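Local coordinates for flagellar assembly protein FliH (Salmonella typhimurium, PDB 5B0O), which is needed for assembly and regrowth of the bacterial flagellum and takes part in flagellar protein export as the partner of the ATPase FliI, at residues E[78-83]-E[106-111]; E[72-77]-E[112-117]; E[54-59]-E[83-88]. One frame throughout, in Å; residues are numbered along the deposited sequence.

Interaction 1: residues E[78-83]-E[106-111]; sequences HPDDLQ and LHHGGC
His108, in a type II beta turn from His107 to Gly110, meets His78 and Asp80 at the start of helix 79-96. The two imidazoles form an offset edge-to-face pair. The edge of His78 points toward one face of His108, with centroids 4.4 Å apart and planes at 71°. The rings are modelled too close, so the detail of this pair is doubtful. His78 CG lies anti to the backbone N (chi1 -166°), which carries the ring toward the turn. Asp80 comes to the edge of the His108 ring. His108 NE2 donates to Asp80 OD2 at 3.2 Å, reaching it on the anti side, with the acceptor somewhat tilted from the ring plane. The turn belongs to the connection between strands 99-102 and 112-114 in the globular C-terminal part of FliH. Gly109 takes its third position with positive phi (87°), where a CB would press on the preceding carbonyl O. Gly109 N donates to Asp81 OD2 at 3.0 Å, on the syn side but out of the carboxylate plane. Asp81 is buried, and its OD1 is in a salt bridge with Arg84, so each carboxylate oxygen has a partner. At the start of both segments, His78 CB lies 3.3 Å from Leu106 O.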
loop_
_atom_site.group_PDB
_atom_site.type_symbol
_atom_site.label_atom_id
_atom_site.label_comp_id
_atom_site.label_asym_id
_atom_site.label_seq_id
_atom_site.Cartn_x
_atom_site.Cartn_y
_atom_site.Cartn_z
ATOM N N HIS E 78 -27.283 13.830 -26.818
ATOM C CA HIS E 78 -28.048 15.012 -26.450
ATOM C C HIS E 78 -28.876 15.456 -27.645
ATOM O O HIS E 78 -28.373 15.496 -28.772
ATOM C CB HIS E 78 -27.113 16.142 -26.028
ATOM C CG HIS E 78 -27.803 17.273 -25.328
ATOM N ND1 HIS E 78 -27.367 18.575 -25.412
ATOM C CD2 HIS E 78 -28.890 17.289 -24.519
ATOM C CE1 HIS E 78 -28.160 19.351 -24.691
ATOM N NE2 HIS E 78 -29.089 18.596 -24.139
ATOM N N PRO E 79 -30.147 15.810 -27.404
ATOM C CA PRO E 79 -31.029 16.227 -28.497
ATOM C C PRO E 79 -30.368 17.232 -29.436
ATOM O O PRO E 79 -30.713 17.266 -30.618
ATOM C CB PRO E 79 -32.195 16.875 -27.752
ATOM C CG PRO E 79 -32.307 16.050 -26.493
ATOM C CD PRO E 79 -30.886 15.616 -26.142
ATOM N N ASP E 80 -29.426 18.014 -28.918
ATOM C CA ASP E 80 -28.702 18.997 -29.723
ATOM C C ASP E 80 -27.709 18.409 -30.732
ATOM O O ASP E 80 -27.480 18.997 -31.793
ATOM C CB ASP E 80 -27.990 19.993 -28.820
ATOM C CG ASP E 80 -28.947 20.926 -28.127
ATOM O OD1 ASP E 80 -30.173 20.719 -28.246
ATOM O OD2 ASP E 80 -28.468 21.864 -27.457
ATOM N N ASP E 81 -27.100 17.275 -30.392
ATOM C CA ASP E 81 -26.263 16.548 -31.346
ATOM C C ASP E 81 -27.130 15.620 -32.191
ATOM O O ASP E 81 -26.698 15.137 -33.235
ATOM C CB ASP E 81 -25.213 15.696 -30.628
ATOM C CG ASP E 81 -24.129 16.518 -29.959
ATOM O OD1 ASP E 81 -23.592 17.456 -30.587
ATOM O OD2 ASP E 81 -23.806 16.202 -28.794
ATOM N N LEU E 82 -28.360 15.387 -31.740
ATOM C CA LEU E 82 -29.209 14.330 -32.301
ATOM C C LEU E 82 -29.509 14.454 -33.791
ATOM O O LEU E 82 -29.225 13.539 -34.559
ATOM C CB LEU E 82 -30.524 14.221 -31.524
ATOM C CG LEU E 82 -31.498 13.140 -31.993
ATOM C CD1 LEU E 82 -32.340 12.635 -30.847
ATOM C CD2 LEU E 82 -32.386 13.654 -33.100
ATOM N N GLN E 83 -30.099 15.575 -34.191
ATOM C CA GLN E 83 -30.523 15.760 -35.577
ATOM C C GLN E 83 -29.362 15.599 -36.540
ATOM O O GLN E 83 -29.499 14.980 -37.591
ATOM C CB GLN E 83 -31.164 17.137 -35.780
ATOM C CG GLN E 83 -32.613 17.245 -35.314
ATOM C CD GLN E 83 -33.284 18.515 -35.808
ATOM O OE1 GLN E 83 -32.704 19.274 -36.585
ATOM N NE2 GLN E 83 -34.510 18.750 -35.360
ATOM N N LEU E 106 -27.018 13.672 -21.490
ATOM C CA LEU E 106 -25.689 13.516 -22.058
ATOM C C LEU E 106 -25.189 14.884 -22.485
ATOM O O LEU E 106 -25.945 15.693 -23.012
ATOM C CB LEU E 106 -25.685 12.525 -23.232
ATOM C CG LEU E 106 -26.188 11.103 -22.945
ATOM C CD1 LEU E 106 -26.183 10.252 -24.201
ATOM C CD2 LEU E 106 -25.377 10.429 -21.846
ATOM N N HIS E 107 -23.922 15.161 -22.226
ATOM C CA HIS E 107 -23.337 16.407 -22.684
ATOM C C HIS E 107 -22.950 16.288 -24.150
ATOM O O HIS E 107 -22.724 15.190 -24.656
ATOM C CB HIS E 107 -22.129 16.791 -21.835
ATOM C CG HIS E 107 -22.418 16.863 -20.368
ATOM N ND1 HIS E 107 -22.496 15.738 -19.569
ATOM C CD2 HIS E 107 -22.644 17.915 -19.553
ATOM C CE1 HIS E 107 -22.758 16.101 -18.330
ATOM N NE2 HIS E 107 -22.854 17.417 -18.288
ATOM N N HIS E 108 -22.898 17.428 -24.828
ATOM C CA HIS E 108 -22.544 17.485 -26.241
ATOM C C HIS E 108 -21.198 16.814 -26.497
ATOM O O HIS E 108 -20.277 16.957 -25.704
ATOM C CB HIS E 108 -22.474 18.945 -26.704
ATOM C CG HIS E 108 -23.719 19.732 -26.437
ATOM N ND1 HIS E 108 -24.252 19.888 -25.175
ATOM C CD2 HIS E 108 -24.526 20.431 -27.273
ATOM C CE1 HIS E 108 -25.337 20.638 -25.245
ATOM N NE2 HIS E 108 -25.524 20.979 -26.509
ATOM N N GLY E 109 -21.086 16.077 -27.598
ATOM C CA GLY E 109 -19.811 15.501 -27.998
ATOM C C GLY E 109 -19.546 14.147 -27.375
ATOM O O GLY E 109 -18.423 13.642 -27.413
ATOM N N GLY E 110 -20.599 13.548 -26.824
ATOM C CA GLY E 110 -20.501 12.273 -26.135
ATOM C C GLY E 110 -21.784 11.476 -26.253
ATOM O O GLY E 110 -22.846 12.040 -26.518
ATOM N N CYS E 111 -21.688 10.166 -26.048
ATOM C CA CYS E 111 -22.806 9.271 -26.310
ATOM C C CYS E 111 -22.733 7.996 -25.483
ATOM O O CYS E 111 -21.710 7.693 -24.868
ATOM C CB CYS E 111 -22.812 8.889 -27.779
ATOM S SG CYS E 111 -21.331 7.989 -28.241
#

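Interaction 2: residues E[72-77]-E[112-117]; sequences KPQLRV and KVSADE
Gln74 and Arg76 pair with Ser114 and Lys112 in an antiparallel beta ladder. It joins two strands of a four-strand mixed sheet. Strand 74-77 also pairs in parallel with strand 99-102, and strand 112-114 continues the sheet to strand 119-121. The ladder is the tight part. At the hydrogen-bonded pair Gln74-Ser114, Gln74 N donates to Ser114 O and Ser114 N to Gln74 O, both at 2.8 Å. Arg76 and Lys112 form a second such pair: Arg76 N donates to Lys112 O, and Lys112 N returns the bond to Arg76 O. Between them lies the non-hydrogen-bonded pair Leu75-Val113. Their side chains share the buried face of the sheet, with Leu75 CD1 4.0 Å from Val113 CG2. Helix 53-63 covers them through Ile59 and Leu62. Pro73 extends the apolar packing, with its CG 4.4 Å from Ala115 CB.

Beyond Ala115 the contact is loose. Lys72 and Asp116 are exposed, and their side chains form a salt bridge with a weak hydrogen bond, NZ to OD2 at 3.2 Å. The lysine chain bends at its last two torsions (chi3 -58°, chi4 -66°), which brings NZ round to the carboxylate.

The other face carries Gln74, Arg76, Lys112 and Ser114 and is polar. Arg76 grips Gln74 OE1 side-on with two nitrogens, NH2 at 2.6 Å and NE at 2.8 Å. The NH2 bond lies in the carbonyl plane; the NE bond comes from 40° above it. Together they probably limit guanidinium movement. Ser114 OG sits over the centre of one guanidinium face, 3.2 Å from Arg76 CZ.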
loop_
_atom_site.group_PDB
_atom_site.type_symbol
_atom_site.label_atom_id
_atom_site.label_comp_id
_atom_site.label_asym_id
_atom_site.label_seq_id
_atom_site.Cartn_x
_atom_site.Cartn_y
_atom_site.Cartn_z
ATOM N N LYS E 72 -31.011 -5.359 -28.700
ATOM C CA LYS E 72 -31.806 -4.219 -29.143
ATOM C C LYS E 72 -31.061 -2.938 -28.816
ATOM O O LYS E 72 -31.561 -2.079 -28.090
ATOM C CB LYS E 72 -33.185 -4.200 -28.478
ATOM C CG LYS E 72 -34.072 -5.394 -28.794
ATOM C CD LYS E 72 -35.470 -5.218 -28.212
ATOM C CE LYS E 72 -35.427 -5.014 -26.703
ATOM N NZ LYS E 72 -34.931 -6.209 -25.959
ATOM N N PRO E 73 -29.854 -2.804 -29.379
ATOM C CA PRO E 73 -28.951 -1.689 -29.089
ATOM C C PRO E 73 -29.600 -0.354 -29.400
ATOM O O PRO E 73 -30.303 -0.245 -30.406
ATOM C CB PRO E 73 -27.783 -1.930 -30.050
ATOM C CG PRO E 73 -27.844 -3.383 -30.363
ATOM C CD PRO E 73 -29.301 -3.700 -30.406
ATOM N N GLN E 74 -29.375 0.637 -28.541
ATOM C CA GLN E 74 -29.846 1.993 -28.792
ATOM C C GLN E 74 -28.754 3.011 -28.462
ATOM O O GLN E 74 -28.196 2.999 -27.368
ATOM C CB GLN E 74 -31.128 2.288 -28.007
ATOM C CG GLN E 74 -30.908 2.794 -26.584
ATOM C CD GLN E 74 -32.211 2.959 -25.813
ATOM O OE1 GLN E 74 -32.210 3.148 -24.592
ATOM N NE2 GLN E 74 -33.333 2.892 -26.526
ATOM N N LEU E 75 -28.428 3.860 -29.433
ATOM C CA LEU E 75 -27.473 4.948 -29.235
ATOM C C LEU E 75 -28.216 6.182 -28.755
ATOM O O LEU E 75 -29.289 6.506 -29.264
ATOM C CB LEU E 75 -26.726 5.261 -30.532
ATOM C CG LEU E 75 -25.920 6.556 -30.629
ATOM C CD1 LEU E 75 -24.783 6.558 -29.643
ATOM C CD2 LEU E 75 -25.382 6.751 -32.037
ATOM N N ARG E 76 -27.651 6.857 -27.761
ATOM C CA ARG E 76 -28.268 8.046 -27.192
ATOM C C ARG E 76 -27.287 9.197 -27.238
ATOM O O ARG E 76 -26.118 9.042 -26.879
ATOM C CB ARG E 76 -28.663 7.816 -25.733
ATOM C CG ARG E 76 -29.568 6.637 -25.493
ATOM C CD ARG E 76 -29.708 6.380 -24.007
ATOM N NE ARG E 76 -30.292 5.071 -23.738
ATOM C CZ ARG E 76 -30.357 4.523 -22.530
ATOM N NH1 ARG E 76 -29.870 5.177 -21.482
ATOM N NH2 ARG E 76 -30.905 3.324 -22.368
ATOM N N VAL E 77 -27.771 10.351 -27.678
ATOM C CA VAL E 77 -26.986 11.570 -27.648
ATOM C C VAL E 77 -27.886 12.710 -27.199
ATOM O O VAL E 77 -29.109 12.570 -27.177
ATOM C CB VAL E 77 -26.387 11.885 -29.017
ATOM C CG1 VAL E 77 -25.400 13.025 -28.898
ATOM C CG2 VAL E 77 -25.689 10.667 -29.574
ATOM N N LYS E 112 -23.836 7.262 -25.447
ATOM C CA LYS E 112 -23.839 5.931 -24.860
ATOM C C LYS E 112 -24.641 4.989 -25.742
ATOM O O LYS E 112 -25.667 5.376 -26.291
ATOM C CB LYS E 112 -24.436 5.939 -23.448
ATOM C CG LYS E 112 -23.657 6.732 -22.413
ATOM C CD LYS E 112 -24.266 6.543 -21.029
ATOM C CE LYS E 112 -23.813 7.624 -20.066
ATOM N NZ LYS E 112 -24.092 7.245 -18.658
ATOM N N VAL E 113 -24.162 3.757 -25.875
ATOM C CA VAL E 113 -24.901 2.705 -26.562
ATOM C C VAL E 113 -25.394 1.706 -25.529
ATOM O O VAL E 113 -24.607 1.170 -24.755
ATOM C CB VAL E 113 -24.015 1.969 -27.569
ATOM C CG1 VAL E 113 -24.838 0.984 -28.357
ATOM C CG2 VAL E 113 -23.337 2.964 -28.500
ATOM N N SER E 114 -26.694 1.448 -25.516
ATOM C CA SER E 114 -27.265 0.576 -24.505
ATOM C C SER E 114 -27.930 -0.642 -25.119
ATOM O O SER E 114 -28.709 -0.518 -26.055
ATOM C CB SER E 114 -28.282 1.350 -23.673
ATOM O OG SER E 114 -27.878 2.693 -23.513
ATOM N N ALA E 115 -27.622 -1.819 -24.587
ATOM C CA ALA E 115 -28.310 -3.049 -24.970
ATOM C C ALA E 115 -28.549 -3.891 -23.728
ATOM O O ALA E 115 -28.090 -3.549 -22.640
ATOM C CB ALA E 115 -27.492 -3.824 -25.981
ATOM N N ASP E 116 -29.245 -5.008 -23.893
ATOM C CA ASP E 116 -29.538 -5.879 -22.765
ATOM C C ASP E 116 -28.248 -6.375 -22.121
ATOM O O ASP E 116 -28.144 -6.437 -20.900
ATOM C CB ASP E 116 -30.408 -7.068 -23.198
ATOM C CG ASP E 116 -31.742 -6.638 -23.805
ATOM O OD1 ASP E 116 -32.188 -5.502 -23.527
ATOM O OD2 ASP E 116 -32.345 -7.439 -24.556
ATOM N N GLU E 117 -27.268 -6.716 -22.953
ATOM C CA GLU E 117 -26.000 -7.276 -22.484
ATOM C C GLU E 117 -25.193 -6.282 -21.659
ATOM O O GLU E 117 -24.529 -6.660 -20.697
ATOM C CB GLU E 117 -25.122 -7.732 -23.658
ATOM C CG GLU E 117 -25.807 -8.584 -24.719
ATOM C CD GLU E 117 -26.426 -7.760 -25.833
ATOM O OE1 GLU E 117 -26.757 -6.578 -25.604
ATOM O OE2 GLU E 117 -26.584 -8.299 -26.947
#

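Interaction 3: residues E[54-59]-E[83-88]; sequences ALIKQI and QRVEEM
Val85 and Met88 of helix 79-96 touch Leu55, Ile56 and Ile59 of helix 53-63. The short helical segments cross at -51°, with axes 11.0 Å apart at their closest. Helix 79-96 is the connection of a beta-alpha-beta crossover from strand 74-77 to the parallel strand 99-102. Helix 53-63 packs beside it and against the sheet.

Along 83-88, Arg84 makes no contact with 54-59. Its guanidinium has other partners. Arg84 NH2 donates a hydrogen bond to Ala49 O, which ties helix 79-96 to the loop that precedes helix 53-63.

Val85 is the centre of the contact and is buried. Its two methyls divide the work. Val85 CG1, anti to the backbone N (chi1 169°), meets Ile59 CD1 tip to tip at 3.7 Å. Val85 CG2 takes the other two partners. Ile56 CD1 lies 3.6 Å from Val85 CG2, the two side chains running alongside and pointing opposite ways. Leu55 CD2 lies 4.1 Å from Val85 CG2, its side chain roughly perpendicular to that of the valine.

Met88, one turn later, is exposed and marks the solvent side. Met88 CB stands 4.3 Å from Ile56 CD1. The same Ile56 methyl therefore touches both Val85 and Met88. Leu89 continues the apolar surface, touching Ile56 and Ile59.

All the touching groups are aliphatic, and no polar pair links the two segments. The helices are held here by van der Waals packing and by removal of these methyls from water, so the local fit probably depends on side-chain shape rather than on directional bonds.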
loop_
_atom_site.group_PDB
_atom_site.type_symbol
_atom_site.label_atom_id
_atom_site.label_comp_id
_atom_site.label_asym_id
_atom_site.label_seq_id
_atom_site.Cartn_x
_atom_site.Cartn_y
_atom_site.Cartn_z
ATOM N N ALA E 54 -15.644 14.875 -33.758
ATOM C CA ALA E 54 -15.105 13.864 -32.852
ATOM C C ALA E 54 -16.177 12.870 -32.400
ATOM O O ALA E 54 -15.923 11.666 -32.320
ATOM C CB ALA E 54 -14.455 14.528 -31.647
ATOM N N LEU E 55 -17.368 13.382 -32.090
ATOM C CA LEU E 55 -18.498 12.534 -31.716
ATOM C C LEU E 55 -18.858 11.580 -32.851
ATOM O O LEU E 55 -19.034 10.384 -32.631
ATOM C CB LEU E 55 -19.716 13.380 -31.328
ATOM C CG LEU E 55 -21.028 12.628 -31.089
ATOM C CD1 LEU E 55 -20.844 11.602 -30.007
ATOM C CD2 LEU E 55 -22.156 13.574 -30.724
ATOM N N ILE E 56 -18.953 12.110 -34.066
ATOM C CA ILE E 56 -19.243 11.278 -35.229
ATOM C C ILE E 56 -18.180 10.208 -35.459
ATOM O O ILE E 56 -18.466 9.157 -36.018
ATOM C CB ILE E 56 -19.409 12.114 -36.508
ATOM C CG1 ILE E 56 -20.653 12.986 -36.401
ATOM C CG2 ILE E 56 -19.549 11.208 -37.722
ATOM C CD1 ILE E 56 -21.912 12.182 -36.208
ATOM N N LYS E 57 -16.950 10.469 -35.037
ATOM C CA LYS E 57 -15.902 9.478 -35.212
ATOM C C LYS E 57 -16.028 8.379 -34.176
ATOM O O LYS E 57 -15.800 7.208 -34.480
ATOM C CB LYS E 57 -14.519 10.116 -35.144
ATOM C CG LYS E 57 -14.192 10.985 -36.334
ATOM C CD LYS E 57 -12.763 11.511 -36.248
ATOM C CE LYS E 57 -12.489 12.539 -37.336
ATOM N NZ LYS E 57 -12.665 11.965 -38.698
ATOM N N GLN E 58 -16.400 8.758 -32.957
ATOM C CA GLN E 58 -16.549 7.795 -31.873
ATOM C C GLN E 58 -17.661 6.797 -32.170
ATOM O O GLN E 58 -17.508 5.593 -31.937
ATOM C CB GLN E 58 -16.848 8.510 -30.558
ATOM C CG GLN E 58 -16.974 7.575 -29.371
ATOM C CD GLN E 58 -15.640 7.034 -28.920
ATOM O OE1 GLN E 58 -14.761 7.790 -28.527
ATOM N NE2 GLN E 58 -15.482 5.718 -28.969
ATOM N N ILE E 59 -18.782 7.309 -32.674
ATOM C CA ILE E 59 -19.921 6.467 -33.023
ATOM C C ILE E 59 -19.532 5.475 -34.111
ATOM O O ILE E 59 -19.902 4.299 -34.050
ATOM C CB ILE E 59 -21.127 7.296 -33.469
ATOM C CG1 ILE E 59 -21.650 8.127 -32.297
ATOM C CG2 ILE E 59 -22.217 6.395 -33.985
ATOM C CD1 ILE E 59 -22.755 9.083 -32.654
ATOM N N GLN E 83 -30.099 15.575 -34.191
ATOM C CA GLN E 83 -30.523 15.760 -35.577
ATOM C C GLN E 83 -29.362 15.599 -36.540
ATOM O O GLN E 83 -29.499 14.980 -37.591
ATOM C CB GLN E 83 -31.164 17.137 -35.780
ATOM C CG GLN E 83 -32.613 17.245 -35.314
ATOM C CD GLN E 83 -33.284 18.515 -35.808
ATOM O OE1 GLN E 83 -32.704 19.274 -36.585
ATOM N NE2 GLN E 83 -34.510 18.750 -35.360
ATOM N N ARG E 84 -28.219 16.168 -36.175
ATOM C CA ARG E 84 -27.046 16.155 -37.037
ATOM C C ARG E 84 -26.457 14.751 -37.166
ATOM O O ARG E 84 -26.111 14.311 -38.259
ATOM C CB ARG E 84 -26.013 17.154 -36.513
ATOM C CG ARG E 84 -26.591 18.557 -36.332
ATOM C CD ARG E 84 -25.561 19.551 -35.834
ATOM N NE ARG E 84 -25.455 19.558 -34.379
ATOM C CZ ARG E 84 -24.344 19.867 -33.722
ATOM N NH1 ARG E 84 -23.248 20.174 -34.398
ATOM N NH2 ARG E 84 -24.320 19.857 -32.396
ATOM N N VAL E 85 -26.350 14.048 -36.043
ATOM C CA VAL E 85 -25.869 12.671 -36.042
ATOM C C VAL E 85 -26.846 11.800 -36.812
ATOM O O VAL E 85 -26.451 10.951 -37.608
ATOM C CB VAL E 85 -25.725 12.134 -34.607
ATOM C CG1 VAL E 85 -25.479 10.638 -34.611
ATOM C CG2 VAL E 85 -24.606 12.864 -33.878
ATOM N N GLU E 86 -28.130 12.026 -36.571
ATOM C CA GLU E 86 -29.183 11.324 -37.282
ATOM C C GLU E 86 -28.945 11.401 -38.789
ATOM O O GLU E 86 -29.062 10.407 -39.491
ATOM C CB GLU E 86 -30.547 11.912 -36.913
ATOM C CG GLU E 86 -31.715 10.978 -37.143
ATOM C CD GLU E 86 -32.012 10.769 -38.608
ATOM O OE1 GLU E 86 -31.425 11.494 -39.435
ATOM O OE2 GLU E 86 -32.834 9.886 -38.933
ATOM N N GLU E 87 -28.615 12.581 -39.290
ATOM C CA GLU E 87 -28.360 12.722 -40.714
ATOM C C GLU E 87 -27.089 11.989 -41.163
ATOM O O GLU E 87 -27.150 11.082 -41.990
ATOM C CB GLU E 87 -28.335 14.205 -41.090
ATOM C CG GLU E 87 -29.480 14.962 -40.437
ATOM C CD GLU E 87 -29.766 16.307 -41.069
ATOM O OE1 GLU E 87 -28.904 16.814 -41.820
ATOM O OE2 GLU E 87 -30.856 16.862 -40.801
ATOM N N MET E 88 -25.948 12.341 -40.582
ATOM C CA MET E 88 -24.675 11.773 -41.016
ATOM C C MET E 88 -24.647 10.249 -40.902
ATOM O O MET E 88 -24.404 9.554 -41.884
ATOM C CB MET E 88 -23.516 12.377 -40.216
ATOM C CG MET E 88 -23.398 13.897 -40.300
ATOM S SD MET E 88 -22.725 14.487 -41.871
ATOM C CE MET E 88 -21.258 13.466 -42.028
#

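Interaction 3 is the buried contact; interactions 1 and 2 each run from buried residues to exposed ones. Strand 74-77 of interaction 2 leads directly into helix 79-96, which serves both interaction 1 and interaction 3. The chemistry follows the place. Between helices it is wholly aliphatic, within the sheet it is mainly backbone hydrogen bonds, and at the helix start it is carboxylates and imidazoles. The three meet around helix 53-63. Leu55 packs on Asp81, Gly110 and Cys111 of interaction 1 and on Val77 of interaction 2. Ile59 packs on Leu75. One continuous interior thus joins loop 106-111, the sheet and both helices.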